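Local atomic coordinates of thiosulfate sulfurtransferase TUM1 (Saccharomyces cerevisiae, PDB entry 3UTN), a protein that accepts persulfide sulfur from the desulfurase NFS1 and passes it to UBA4 for 2-thiolation of the wobble uridine in tRNAs. Residues F67-F78 / L158-Y169. Numbering follows the deposited sequence. Where two conformers were deposited one is given.
Sequences FLTKPRIPNSIF and LDSSKVAAFSPY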
loop_
_atom_site.group_PDB
_atom_site.type_symbol
_atom_site.label_atom_id
_atom_site.label_comp_id
_atom_site.label_asym_id
_atom_site.label_seq_id
_atom_site.Cartn_x
_atom_site.Cartn_y
_atom_site.Cartn_z
ATOM N N PHE A 67 -8.993 -13.969 -7.372
ATOM C CA PHE A 67 -9.697 -12.965 -8.123
ATOM C C PHE A 67 -10.695 -13.618 -9.061
ATOM O O PHE A 67 -11.843 -13.193 -9.166
ATOM C CB PHE A 67 -8.756 -12.119 -8.951
ATOM C CG PHE A 67 -9.483 -11.207 -9.869
ATOM C CD1 PHE A 67 -10.033 -10.030 -9.386
ATOM C CD2 PHE A 67 -9.690 -11.554 -11.196
ATOM C CE1 PHE A 67 -10.731 -9.183 -10.222
ATOM C CE2 PHE A 67 -10.399 -10.712 -12.032
ATOM C CZ PHE A 67 -10.911 -9.524 -11.548
ATOM N N LEU A 68 -10.225 -14.648 -9.750
ATOM C CA LEU A 68 -10.975 -15.248 -10.832
ATOM C C LEU A 68 -12.136 -16.058 -10.325
ATOM O O LEU A 68 -13.158 -16.153 -10.985
ATOM C CB LEU A 68 -10.065 -16.144 -11.653
ATOM C CG LEU A 68 -8.952 -15.395 -12.381
ATOM C CD1 LEU A 68 -7.930 -16.399 -12.864
ATOM C CD2 LEU A 68 -9.490 -14.575 -13.539
ATOM N N THR A 69 -11.982 -16.637 -9.147
ATOM C CA THR A 69 -12.894 -17.684 -8.732
ATOM C C THR A 69 -13.578 -17.365 -7.430
ATOM O O THR A 69 -14.509 -18.042 -7.056
ATOM C CB THR A 69 -12.164 -19.029 -8.588
ATOM O OG1 THR A 69 -11.238 -18.942 -7.505
ATOM C CG2 THR A 69 -11.412 -19.354 -9.857
ATOM N N LYS A 70 -13.099 -16.349 -6.728
ATOM C CA LYS A 70 -13.751 -15.929 -5.507
ATOM C C LYS A 70 -14.483 -14.634 -5.760
ATOM O O LYS A 70 -14.100 -13.861 -6.647
ATOM C CB LYS A 70 -12.746 -15.798 -4.367
ATOM C CG LYS A 70 -12.267 -17.144 -3.855
ATOM C CD LYS A 70 -11.291 -16.977 -2.708
ATOM C CE LYS A 70 -10.862 -18.324 -2.149
ATOM N NZ LYS A 70 -10.179 -19.140 -3.187
ATOM N N PRO A 71 -15.556 -14.395 -4.998
ATOM C CA PRO A 71 -16.379 -13.248 -5.316
ATOM C C PRO A 71 -15.556 -11.977 -5.355
ATOM O O PRO A 71 -14.657 -11.769 -4.540
ATOM C CB PRO A 71 -17.389 -13.216 -4.175
ATOM C CG PRO A 71 -17.489 -14.643 -3.743
ATOM C CD PRO A 71 -16.073 -15.130 -3.829
ATOM N N ARG A 72 -15.833 -11.149 -6.341
ATOM C CA ARG A 72 -15.150 -9.891 -6.440
ATOM C C ARG A 72 -16.218 -8.835 -6.407
ATOM O O ARG A 72 -17.400 -9.128 -6.551
ATOM C CB ARG A 72 -14.344 -9.817 -7.741
ATOM C CG ARG A 72 -15.184 -9.735 -8.997
ATOM C CD ARG A 72 -14.391 -10.200 -10.214
ATOM N NE ARG A 72 -13.967 -11.574 -10.021
ATOM C CZ ARG A 72 -14.744 -12.629 -10.230
ATOM N NH1 ARG A 72 -15.985 -12.477 -10.680
ATOM N NH2 ARG A 72 -14.269 -13.839 -10.005
ATOM N N ILE A 73 -15.805 -7.598 -6.214
ATOM C CA ILE A 73 -16.719 -6.510 -6.412
ATOM C C ILE A 73 -17.013 -6.527 -7.904
ATOM O O ILE A 73 -16.093 -6.677 -8.703
ATOM C CB ILE A 73 -16.088 -5.183 -6.002
ATOM C CG1 ILE A 73 -15.616 -5.254 -4.545
ATOM C CG2 ILE A 73 -17.081 -4.059 -6.215
ATOM C CD1 ILE A 73 -15.117 -3.937 -3.995
ATOM N N PRO A 74 -18.294 -6.419 -8.284
ATOM C CA PRO A 74 -18.650 -6.458 -9.693
ATOM C C PRO A 74 -17.732 -5.567 -10.520
ATOM O O PRO A 74 -17.320 -4.509 -10.057
ATOM C CB PRO A 74 -20.070 -5.903 -9.692
ATOM C CG PRO A 74 -20.632 -6.392 -8.400
ATOM C CD PRO A 74 -19.487 -6.287 -7.425
ATOM N N ASN A 75 -17.405 -6.013 -11.728
ATOM C CA ASN A 75 -16.663 -5.205 -12.689
ATOM C C ASN A 75 -15.225 -4.990 -12.276
ATOM O O ASN A 75 -14.543 -4.114 -12.804
ATOM C CB ASN A 75 -17.359 -3.859 -12.901
ATOM C CG ASN A 75 -18.847 -4.009 -13.116
ATOM O OD1 ASN A 75 -19.289 -4.911 -13.820
ATOM N ND2 ASN A 75 -19.626 -3.136 -12.494
ATOM N N SER A 76 -14.773 -5.798 -11.325
ATOM C CA SER A 76 -13.411 -5.711 -10.835
ATOM C C SER A 76 -12.419 -6.051 -11.914
ATOM O O SER A 76 -12.677 -6.893 -12.759
ATOM C CB SER A 76 -13.178 -6.669 -9.682
ATOM O OG SER A 76 -13.757 -6.181 -8.493
ATOM N N ILE A 77 -11.284 -5.385 -11.870
ATOM C CA ILE A 77 -10.143 -5.863 -12.577
ATOM C C ILE A 77 -9.268 -6.393 -11.476
ATOM O O ILE A 77 -9.438 -6.063 -10.290
ATOM C CB ILE A 77 -9.404 -4.763 -13.344
ATOM C CG1 ILE A 77 -8.935 -3.666 -12.384
ATOM C CG2 ILE A 77 -10.291 -4.228 -14.452
ATOM C CD1 ILE A 77 -8.061 -2.626 -13.027
ATOM N N PHE A 78 -8.341 -7.238 -11.863
ATOM C CA PHE A 78 -7.362 -7.684 -10.941
ATOM C C PHE A 78 -6.126 -6.854 -11.189
ATOM O O PHE A 78 -5.680 -6.719 -12.321
ATOM C CB PHE A 78 -7.067 -9.150 -11.160
ATOM C CG PHE A 78 -5.946 -9.649 -10.331
ATOM C CD1 PHE A 78 -6.092 -9.780 -8.954
ATOM C CD2 PHE A 78 -4.732 -9.971 -10.918
ATOM C CE1 PHE A 78 -5.047 -10.236 -8.178
ATOM C CE2 PHE A 78 -3.687 -10.435 -10.143
ATOM C CZ PHE A 78 -3.845 -10.563 -8.775
ATOM N N LEU A 158 -21.460 -8.588 -4.623
ATOM C CA LEU A 158 -20.354 -9.370 -5.074
ATOM C C LEU A 158 -20.701 -9.945 -6.408
ATOM O O LEU A 158 -21.827 -10.382 -6.648
ATOM C CB LEU A 158 -20.037 -10.487 -4.090
ATOM C CG LEU A 158 -19.365 -10.002 -2.813
ATOM C CD1 LEU A 158 -19.222 -11.160 -1.845
ATOM C CD2 LEU A 158 -18.015 -9.387 -3.142
ATOM N N ASP A 159 -19.723 -9.891 -7.290
ATOM C CA ASP A 159 -19.740 -10.692 -8.469
ATOM C C ASP A 159 -19.083 -11.990 -8.022
ATOM O O ASP A 159 -17.860 -12.062 -7.863
ATOM C CB ASP A 159 -18.944 -10.010 -9.572
ATOM C CG ASP A 159 -18.705 -10.908 -10.746
ATOM O OD1 ASP A 159 -19.378 -11.949 -10.819
ATOM O OD2 ASP A 159 -17.840 -10.581 -11.587
ATOM N N SER A 160 -19.910 -13.001 -7.780
ATOM C CA SER A 160 -19.417 -14.298 -7.339
ATOM C C SER A 160 -19.169 -15.189 -8.542
ATOM O O SER A 160 -18.878 -16.368 -8.397
ATOM C CB SER A 160 -20.407 -14.956 -6.387
ATOM O OG SER A 160 -20.544 -14.184 -5.209
ATOM N N SER A 161 -19.291 -14.615 -9.731
ATOM C CA SER A 161 -19.065 -15.375 -10.941
ATOM C C SER A 161 -17.589 -15.689 -11.033
ATOM O O SER A 161 -16.732 -14.886 -10.648
ATOM C CB SER A 161 -19.499 -14.594 -12.176
ATOM O OG SER A 161 -18.542 -13.597 -12.476
ATOM N N LYS A 162 -17.292 -16.874 -11.529
ATOM C CA LYS A 162 -15.934 -17.214 -11.807
ATOM C C LYS A 162 -15.640 -16.587 -13.147
ATOM O O LYS A 162 -16.480 -16.581 -14.041
ATOM C CB LYS A 162 -15.749 -18.722 -11.786
ATOM C CG LYS A 162 -16.321 -19.304 -10.507
ATOM C CD LYS A 162 -15.403 -20.317 -9.875
ATOM C CE LYS A 162 -15.807 -20.605 -8.443
ATOM N NZ LYS A 162 -17.282 -20.708 -8.303
ATOM N N VAL A 163 -14.478 -15.974 -13.255
ATOM C CA VAL A 163 -14.106 -15.338 -14.497
ATOM C C VAL A 163 -12.791 -15.934 -14.938
ATOM O O VAL A 163 -12.115 -16.607 -14.164
ATOM C CB VAL A 163 -14.024 -13.798 -14.376
ATOM C CG1 VAL A 163 -15.410 -13.204 -14.176
ATOM C CG2 VAL A 163 -13.073 -13.375 -13.264
ATOM N N ALA A 164 -12.452 -15.709 -16.193
ATOM C CA ALA A 164 -11.232 -16.243 -16.756
ATOM C C ALA A 164 -10.446 -15.074 -17.317
ATOM O O ALA A 164 -9.691 -15.205 -18.280
ATOM C CB ALA A 164 -11.556 -17.261 -17.837
ATOM N N ALA A 165 -10.641 -13.915 -16.701
ATOM C CA ALA A 165 -9.965 -12.703 -17.114
ATOM C C ALA A 165 -9.716 -11.853 -15.885
ATOM O O ALA A 165 -10.535 -11.819 -14.967
ATOM C CB ALA A 165 -10.795 -11.945 -18.138
ATOM N N PHE A 166 -8.572 -11.184 -15.870
ATOM C CA PHE A 166 -8.225 -10.287 -14.781
ATOM C C PHE A 166 -8.865 -8.950 -14.982
ATOM O O PHE A 166 -8.715 -8.045 -14.168
ATOM C CB PHE A 166 -6.723 -10.150 -14.672
ATOM C CG PHE A 166 -6.067 -11.403 -14.242
ATOM C CD1 PHE A 166 -6.527 -12.076 -13.120
ATOM C CD2 PHE A 166 -5.017 -11.929 -14.962
ATOM C CE1 PHE A 166 -5.932 -13.248 -12.718
ATOM C CE2 PHE A 166 -4.418 -13.103 -14.564
ATOM C CZ PHE A 166 -4.881 -13.762 -13.441
ATOM N N SER A 167 -9.581 -8.840 -16.088
ATOM C CA SER A 167 -10.353 -7.666 -16.382
ATOM C C SER A 167 -11.455 -8.061 -17.332
ATOM O O SER A 167 -11.217 -8.799 -18.275
ATOM C CB SER A 167 -9.493 -6.605 -17.035
ATOM O OG SER A 167 -10.319 -5.544 -17.472
ATOM N N PRO A 168 -12.666 -7.559 -17.084
ATOM C CA PRO A 168 -13.780 -7.762 -18.000
ATOM C C PRO A 168 -13.785 -6.704 -19.094
ATOM O O PRO A 168 -14.642 -6.724 -19.971
ATOM C CB PRO A 168 -14.989 -7.568 -17.095
ATOM C CG PRO A 168 -14.527 -6.550 -16.102
ATOM C CD PRO A 168 -13.077 -6.850 -15.859
ATOM N N TYR A 169 -12.827 -5.788 -19.037
ATOM C CA TYR A 169 -12.822 -4.648 -19.927
ATOM C C TYR A 169 -11.916 -4.910 -21.099
ATOM O O TYR A 169 -10.892 -5.569 -20.943
ATOM C CB TYR A 169 -12.376 -3.395 -19.179
ATOM C CG TYR A 169 -13.199 -3.156 -17.947
ATOM C CD1 TYR A 169 -14.527 -2.748 -18.041
ATOM C CD2 TYR A 169 -12.664 -3.366 -16.689
ATOM C CE1 TYR A 169 -15.293 -2.545 -16.909
ATOM C CE2 TYR A 169 -13.423 -3.169 -15.551
ATOM C CZ TYR A 169 -14.730 -2.759 -15.669
ATOM O OH TYR A 169 -15.471 -2.559 -14.537
HETATM O O HOH W 1 -16.979 -17.705 -7.041
HETATM O O HOH W 2 -18.302 -8.220 -12.478
#
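At the outer edge of the first rhodanese domain's parallel sheet, the irregular run 158-169 lies along the end of helix 63-69, the following turn and edge strand 77-78, and Arg72 shows how one buried guanidinium can tie such loops together. The backbones of Arg72 and Asp159 form a single antiparallel hydrogen-bonded bridge (Arg72 N to Asp159 O 2.7 Å). Beyond it, the side chain of Arg72, bent at chi3 (60°), turns its guanidinium back toward the helix end. Arg72 NH1 and NH2 grip Ser161 O end-on, NH1 at 2.5 Å, while NE and NH2 hold Phe67 O side-on, both oxygens lying in the guanidinium plane. Asp159 OD2 adds a salt bridge to Arg72 NH1 (2.8 Å), though its hydrogen bond is weak, and Asp159 OD1 accepts the N-H of Ser161, closing an Asx turn. Val163 CG2 sits 3.4 Å above one guanidinium face. The loop between helices 148-153 and 181-184 is thus fastened to the end of helix 63-69, before strand 77-78, whose own sheet neighbour is strand 47-51. A leucine in place of Arg72 would probably leave Ser161 O and Phe67 O without these donors and Asp159 without its counter-charge. Farther along, Phe78 N donates to Phe166 O, and Phe78 CD2 lies over a face of the Phe166 ring in an oblique pair of rings, planes 41° apart; Phe67 CD2 meets that ring's edge, 3.7 Å from CD1 of Phe166.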